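Local coordinates for RNA polymerase ECF-subfamily sigma factor (Streptomyces venezuelae, PDB 6DXO), which serves as an ECF sigma factor that directs RNA polymerase to specific initiation sites and is probably needed for aerial mycelium formation, at residues Arg17-Asp20 with Gln21-Thr25; Asn89-Leu92 with Leu93-Val96; Gly125-Glu128 with Gly129-Lys132. One frame throughout, in Å; residues are numbered along the deposited sequence.

How the interactions relate
All three interactions are local, each within one run of chain. Interactions 1 and 2 lie inside helices 12-31 and 89-98 and are partly buried. Interaction 3 is a surface contact where a loop enters helix 128-144. Interaction 1 belongs to sigma-70 region 2. The other two share region 4, their centres about 25 Å apart. The chemistry follows the place. At 17-25 an aromatic ring, a two-nitrogen salt bridge and a water at a kink mark a helix that meets the partner chain. Regular backbone bonds dominate at 89-96, which the partner chain also touches. At 125-132 an asparagine caps a helix, and no other protein chain of the assembly reaches it.

Interaction 1: residues Arg17-Asp20 with Gln21-Thr25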
loop_
_atom_site.group_PDB
_atom_site.type_symbol
_atom_site.label_atom_id
_atom_site.label_comp_id
_atom_site.label_asym_id
_atom_site.label_seq_id
_atom_site.Cartn_x
_atom_site.Cartn_y
_atom_site.Cartn_z
ATOM N N ARG A 17 -7.513 -2.225 6.022
ATOM C CA ARG A 17 -7.743 -3.410 5.215
ATOM C C ARG A 17 -7.823 -3.086 3.713
ATOM O O ARG A 17 -7.415 -3.895 2.874
ATOM C CB ARG A 17 -9.043 -4.087 5.647
ATOM C CG ARG A 17 -9.078 -4.465 7.118
ATOM C CD ARG A 17 -8.803 -5.945 7.300
ATOM N NE ARG A 17 -7.596 -6.355 6.599
ATOM C CZ ARG A 17 -7.527 -7.390 5.771
ATOM N NH1 ARG A 17 -8.601 -8.131 5.538
ATOM N NH2 ARG A 17 -6.380 -7.688 5.176
ATOM N N LEU A 18 -8.378 -1.931 3.367
ATOM C CA LEU A 18 -8.411 -1.546 1.955
ATOM C C LEU A 18 -6.966 -1.372 1.465
ATOM O O LEU A 18 -6.619 -1.823 0.375
ATOM C CB LEU A 18 -9.240 -0.276 1.718
ATOM C CG LEU A 18 -10.764 -0.454 1.849
ATOM C CD1 LEU A 18 -11.490 0.883 1.734
ATOM C CD2 LEU A 18 -11.265 -1.455 0.827
ATOM N N TYR A 19 -6.134 -0.728 2.272
ATOM C CA TYR A 19 -4.706 -0.641 1.969
ATOM C C TYR A 19 -4.071 -2.017 1.784
ATOM O O TYR A 19 -3.374 -2.264 0.800
ATOM C CB TYR A 19 -3.966 0.178 3.025
ATOM C CG TYR A 19 -2.473 0.247 2.757
ATOM C CD1 TYR A 19 -1.950 1.208 1.900
ATOM C CD2 TYR A 19 -1.606 -0.667 3.337
ATOM C CE1 TYR A 19 -0.579 1.269 1.629
ATOM C CE2 TYR A 19 -0.233 -0.617 3.080
ATOM C CZ TYR A 19 0.270 0.357 2.234
ATOM O OH TYR A 19 1.620 0.400 1.977
ATOM N N ASP A 20 -4.313 -2.933 2.723
ATOM C CA ASP A 20 -3.837 -4.300 2.541
ATOM C C ASP A 20 -4.218 -4.911 1.191
ATOM O O ASP A 20 -3.394 -5.532 0.519
ATOM C CB ASP A 20 -4.380 -5.210 3.645
ATOM C CG ASP A 20 -3.952 -4.791 5.020
ATOM O OD1 ASP A 20 -2.935 -4.078 5.176
ATOM O OD2 ASP A 20 -4.653 -5.209 5.979
ATOM N N GLN A 21 -5.464 -4.720 0.777
ATOM C CA GLN A 21 -5.993 -5.378 -0.404
ATOM C C GLN A 21 -5.447 -4.764 -1.711
ATOM O O GLN A 21 -5.185 -5.476 -2.680
ATOM C CB GLN A 21 -7.526 -5.258 -0.394
ATOM C CG GLN A 21 -8.250 -5.757 -1.635
ATOM C CD GLN A 21 -9.769 -5.749 -1.453
ATOM O OE1 GLN A 21 -10.277 -5.484 -0.362
ATOM N NE2 GLN A 21 -10.497 -6.040 -2.529
ATOM N N TYR A 22 -5.270 -3.452 -1.712
ATOM C CA TYR A 22 -5.012 -2.724 -2.963
ATOM C C TYR A 22 -3.621 -2.109 -3.090
ATOM O O TYR A 22 -3.256 -1.636 -4.180
ATOM C CB TYR A 22 -6.041 -1.601 -3.142
ATOM C CG TYR A 22 -7.421 -2.085 -3.444
ATOM C CD1 TYR A 22 -8.404 -2.072 -2.464
ATOM C CD2 TYR A 22 -7.759 -2.541 -4.718
ATOM C CE1 TYR A 22 -9.711 -2.500 -2.741
ATOM C CE2 TYR A 22 -9.083 -2.970 -5.005
ATOM C CZ TYR A 22 -10.035 -2.952 -4.005
ATOM O OH TYR A 22 -11.333 -3.365 -4.265
ATOM N N SER A 23 -2.847 -2.075 -2.010
ATOM C CA SER A 23 -1.600 -1.298 -2.064
ATOM C C SER A 23 -0.614 -1.800 -3.105
ATOM O O SER A 23 0.009 -0.988 -3.801
ATOM C CB SER A 23 -0.923 -1.181 -0.691
ATOM O OG SER A 23 -0.594 -2.458 -0.200
ATOM N N ASP A 24 -0.480 -3.120 -3.246
ATOM C CA ASP A 24 0.530 -3.654 -4.177
ATOM C C ASP A 24 0.147 -3.354 -5.625
ATOM O O ASP A 24 1.000 -3.083 -6.473
ATOM C CB ASP A 24 0.719 -5.161 -3.995
ATOM C CG ASP A 24 1.497 -5.514 -2.726
ATOM O OD1 ASP A 24 2.362 -4.718 -2.289
ATOM O OD2 ASP A 24 1.260 -6.607 -2.179
ATOM N N THR A 25 -1.148 -3.397 -5.915
ATOM C CA THR A 25 -1.605 -3.076 -7.266
ATOM C C THR A 25 -1.356 -1.613 -7.611
ATOM O O THR A 25 -0.920 -1.313 -8.730
ATOM C CB THR A 25 -3.105 -3.425 -7.464
ATOM O OG1 THR A 25 -3.322 -4.816 -7.159
ATOM C CG2 THR A 25 -3.502 -3.172 -8.900
HETATM O O HOH W 1 -1.881 -5.300 -1.758
#
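S23 puts its CB over one face of the Y19 ring. CB sits 3.5 Å from the centroid of that ring, 17° off its normal, a close CH-pi contact. The Y19 ring reaches S23 because its CG is anti to the backbone N (chi1 178°), which lays the ring along the next turn. Beside it, Y19 O takes the N-H of S23 at 2.9 Å. S23 OG makes a weak bond to the same oxygen. On the neighbouring flank of the helix, L18 and Y22 lie side by side, with L18 CD2 4.0 Å from Y22 CE1. L18 O accepts from Y22 N and also lies at the edge of the Y22 ring.

Helix 12-31 is kinked here. The N-H groups of D24 and T25 lack their bonds to the turn before. A water fills one break: it donates to D20 O at 2.7 Å and accepts from D24 N at 3.0 Å.

Further out, R17 grips D20 side-on. Its NE and NH2 both reach D20 OD2, with NH2 to OD2 at 3.1 Å, and OD2 lies in the guanidinium plane. The other oxygen, OD1, forms a salt bridge with R67 of the partner chain. Y19 OH bonds to Q66 of that chain. The D20 carboxylate is thus shared between two arginines. This would favour its charged form, and R17 is likely to hold it in place for the partner chain.

Interaction 2: residues Asn89-Leu92 with Leu93-Val96; sequences NAAL and LDAV
L93 leans back over the carbonyl of N89. Its CB lies 3.2 Å from N89 O, and its CG is almost as near. The backbone bonds are those of a regular alpha helix. L93 N donates to N89 O at 2.7 Å, D94 N to A90 O, A95 N to A91 O, and V96 N to L92 O. The last is the longest of the four, at 3.2 Å. Apolar side chains also lie against carbonyl oxygens: V96 CG2 is 3.4 Å from L92 O. This helix, 89-98, belongs to sigma-70 region 4. A95 and V96 pack on L142 of helix 128-144, and V96 also meets V107 of helix 101-112. On another side, L93 and D94 touch Q69 of the partner chain. The remaining polar contact is at D94. Its chi1 of 77° sets CG between the backbone N and the carbonyl carbon, which turns the carboxylate back toward the preceding turn. There a water donates to D94 OD2 at 2.6 Å and to A91 O at 3.0 Å, bridging side chain and backbone. OD2 also forms a salt bridge with R98 NH1, one turn further along the helix. With alanine in place of D94, R98 would probably lose its acidic mate and the water its side-chain partner.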
loop_
_atom_site.group_PDB
_atom_site.type_symbol
_atom_site.label_atom_id
_atom_site.label_comp_id
_atom_site.label_asym_id
_atom_site.label_seq_id
_atom_site.Cartn_x
_atom_site.Cartn_y
_atom_site.Cartn_z
ATOM N N ASN A 89 -0.037 12.843 14.892
ATOM C CA ASN A 89 0.371 11.517 14.452
ATOM C C ASN A 89 0.813 11.560 13.001
ATOM O O ASN A 89 1.749 10.865 12.609
ATOM C CB ASN A 89 -0.760 10.507 14.626
ATOM C CG ASN A 89 -0.875 10.009 16.045
ATOM O OD1 ASN A 89 0.078 10.086 16.817
ATOM N ND2 ASN A 89 -2.043 9.489 16.399
ATOM N N ALA A 90 0.136 12.387 12.209
ATOM C CA ALA A 90 0.506 12.575 10.812
ATOM C C ALA A 90 1.891 13.200 10.715
ATOM O O ALA A 90 2.660 12.875 9.817
ATOM C CB ALA A 90 -0.524 13.444 10.096
ATOM N N ALA A 91 2.194 14.105 11.642
ATOM C CA ALA A 91 3.495 14.764 11.685
ATOM C C ALA A 91 4.541 13.811 12.244
ATOM O O ALA A 91 5.670 13.746 11.757
ATOM C CB ALA A 91 3.422 16.027 12.525
ATOM N N LEU A 92 4.154 13.075 13.277
ATOM C CA LEU A 92 5.022 12.059 13.857
ATOM C C LEU A 92 5.396 11.033 12.795
ATOM O O LEU A 92 6.562 10.695 12.627
ATOM C CB LEU A 92 4.336 11.377 15.041
ATOM C CG LEU A 92 5.091 10.187 15.630
ATOM C CD1 LEU A 92 6.525 10.581 15.959
ATOM C CD2 LEU A 92 4.383 9.630 16.858
ATOM N N LEU A 93 4.396 10.560 12.060
ATOM C CA LEU A 93 4.612 9.520 11.063
ATOM C C LEU A 93 5.306 9.988 9.786
ATOM O O LEU A 93 6.052 9.227 9.174
ATOM C CB LEU A 93 3.297 8.788 10.751
ATOM C CG LEU A 93 2.827 7.875 11.891
ATOM C CD1 LEU A 93 1.389 7.407 11.698
ATOM C CD2 LEU A 93 3.770 6.686 12.053
ATOM N N ASP A 94 5.064 11.224 9.360
ATOM C CA ASP A 94 5.772 11.711 8.179
ATOM C C ASP A 94 7.218 12.057 8.546
ATOM O O ASP A 94 8.112 12.018 7.706
ATOM C CB ASP A 94 5.045 12.881 7.509
ATOM C CG ASP A 94 5.229 14.180 8.244
ATOM O OD1 ASP A 94 4.360 14.527 9.067
ATOM O OD2 ASP A 94 6.239 14.863 7.991
ATOM N N ALA A 95 7.443 12.366 9.819
ATOM C CA ALA A 95 8.802 12.477 10.334
ATOM C C ALA A 95 9.531 11.141 10.187
ATOM O O ALA A 95 10.692 11.103 9.791
ATOM C CB ALA A 95 8.790 12.924 11.786
ATOM N N VAL A 96 8.847 10.043 10.494
ATOM C CA VAL A 96 9.457 8.716 10.366
ATOM C C VAL A 96 9.857 8.420 8.924
ATOM O O VAL A 96 10.902 7.830 8.662
ATOM C CB VAL A 96 8.518 7.587 10.868
ATOM C CG1 VAL A 96 9.147 6.229 10.607
ATOM C CG2 VAL A 96 8.197 7.764 12.342
HETATM O O HOH W 2 6.732 16.100 10.196
#

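Interaction 3: residues Gly125-Glu128 with Gly129-Lys132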
loop_
_atom_site.group_PDB
_atom_site.type_symbol
_atom_site.label_atom_id
_atom_site.label_comp_id
_atom_site.label_asym_id
_atom_site.label_seq_id
_atom_site.Cartn_x
_atom_site.Cartn_y
_atom_site.Cartn_z
ATOM N N GLY A 125 20.004 -7.947 10.564
ATOM C CA GLY A 125 21.327 -8.516 10.372
ATOM C C GLY A 125 22.391 -7.705 11.090
ATOM O O GLY A 125 23.509 -7.535 10.598
ATOM N N LYS A 126 22.039 -7.204 12.266
ATOM C CA LYS A 126 22.963 -6.433 13.081
ATOM C C LYS A 126 23.033 -7.019 14.488
ATOM O O LYS A 126 22.203 -7.837 14.864
ATOM C CB LYS A 126 22.521 -4.970 13.119
ATOM C CG LYS A 126 22.377 -4.368 11.730
ATOM C CD LYS A 126 22.278 -2.861 11.754
ATOM C CE LYS A 126 22.945 -2.274 10.522
ATOM N NZ LYS A 126 23.077 -0.796 10.618
ATOM N N ASN A 127 24.039 -6.627 15.264
ATOM C CA ASN A 127 24.104 -7.078 16.646
ATOM C C ASN A 127 23.296 -6.150 17.533
ATOM O O ASN A 127 23.061 -4.997 17.176
ATOM C CB ASN A 127 25.560 -7.173 17.125
ATOM C CG ASN A 127 26.255 -5.830 17.131
ATOM O OD1 ASN A 127 25.896 -4.939 17.900
ATOM N ND2 ASN A 127 27.259 -5.677 16.271
ATOM N N GLU A 128 22.854 -6.655 18.678
ATOM C CA GLU A 128 22.003 -5.880 19.571
ATOM C C GLU A 128 22.643 -4.558 19.995
ATOM O O GLU A 128 21.943 -3.563 20.185
ATOM C CB GLU A 128 21.578 -6.718 20.778
ATOM C CG GLU A 128 21.030 -8.078 20.374
ATOM C CD GLU A 128 20.519 -8.899 21.534
ATOM O OE1 GLU A 128 20.219 -8.315 22.597
ATOM O OE2 GLU A 128 20.411 -10.136 21.376
ATOM N N GLY A 129 23.971 -4.543 20.129
ATOM C CA GLY A 129 24.680 -3.302 20.390
ATOM C C GLY A 129 24.433 -2.270 19.306
ATOM O O GLY A 129 24.099 -1.116 19.590
ATOM N N ALA A 130 24.590 -2.691 18.056
ATOM C CA ALA A 130 24.325 -1.826 16.914
ATOM C C ALA A 130 22.860 -1.376 16.879
ATOM O O ALA A 130 22.568 -0.256 16.467
ATOM C CB ALA A 130 24.705 -2.517 15.612
ATOM N N ILE A 131 21.942 -2.239 17.313
ATOM C CA ILE A 131 20.529 -1.846 17.374
ATOM C C ILE A 131 20.290 -0.792 18.464
ATOM O O ILE A 131 19.564 0.175 18.260
ATOM C CB ILE A 131 19.564 -3.054 17.575
ATOM C CG1 ILE A 131 19.690 -4.060 16.425
ATOM C CG2 ILE A 131 18.102 -2.575 17.734
ATOM C CD1 ILE A 131 19.454 -3.476 15.047
ATOM N N LYS A 132 20.906 -0.966 19.631
ATOM C CA LYS A 132 20.729 0.030 20.682
ATOM C C LYS A 132 21.248 1.395 20.233
ATOM O O LYS A 132 20.622 2.420 20.498
ATOM C CB LYS A 132 21.395 -0.414 21.981
ATOM C CG LYS A 132 20.656 -1.520 22.696
ATOM C CD LYS A 132 21.370 -1.921 23.976
ATOM C CE LYS A 132 20.770 -3.192 24.552
ATOM N NZ LYS A 132 21.359 -3.530 25.872
#
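N127 OD1 accepts the backbone N-H of A130 at 2.6 Å, a short and fairly straight bond (159° at the hydrogen). N127 stands at the N-cap of helix 128-144, and this is its capping bond. Chi1 of 63° turns the amide inward between its own N and carbonyl carbon, which brings OD1 to the first turn of the helix. The donor is tilted 35° from the amide plane. The side-chain oxygen thus supplies an acceptor where the helix has no earlier turn to offer one.

The backbone takes over from there. I131 N donates to N127 O at 3.0 Å, in the carbonyl plane, and K132 N donates to E128 O at 2.9 Å. G129 has no side chain. A beta carbon there would come too close to N127 OD1.

An apolar touch spans the same turn. K126 CB lies 3.9 Å from I131 CD1 and 4.1 Å from A130 CB. K126 precedes the cap and I131 follows it by four residues, the spacing of a hydrophobic staple, though only the lysine's CB takes part. The lysine chain leads on to Q102, which NZ hydrogen-bonds. I131 is buried and packs on V117 and A121 of helix 117-124. E128 rests on V117 and A118 of that helix, with a long, weak ion pair to R122.

G125 follows helix 117-124 with positive phi, and K126 and N127 lead into the next helix. Two helices joined by so short a turn form the helix-turn-helix typical of sigma-70 region 4, with helix 128-144 as its second helix.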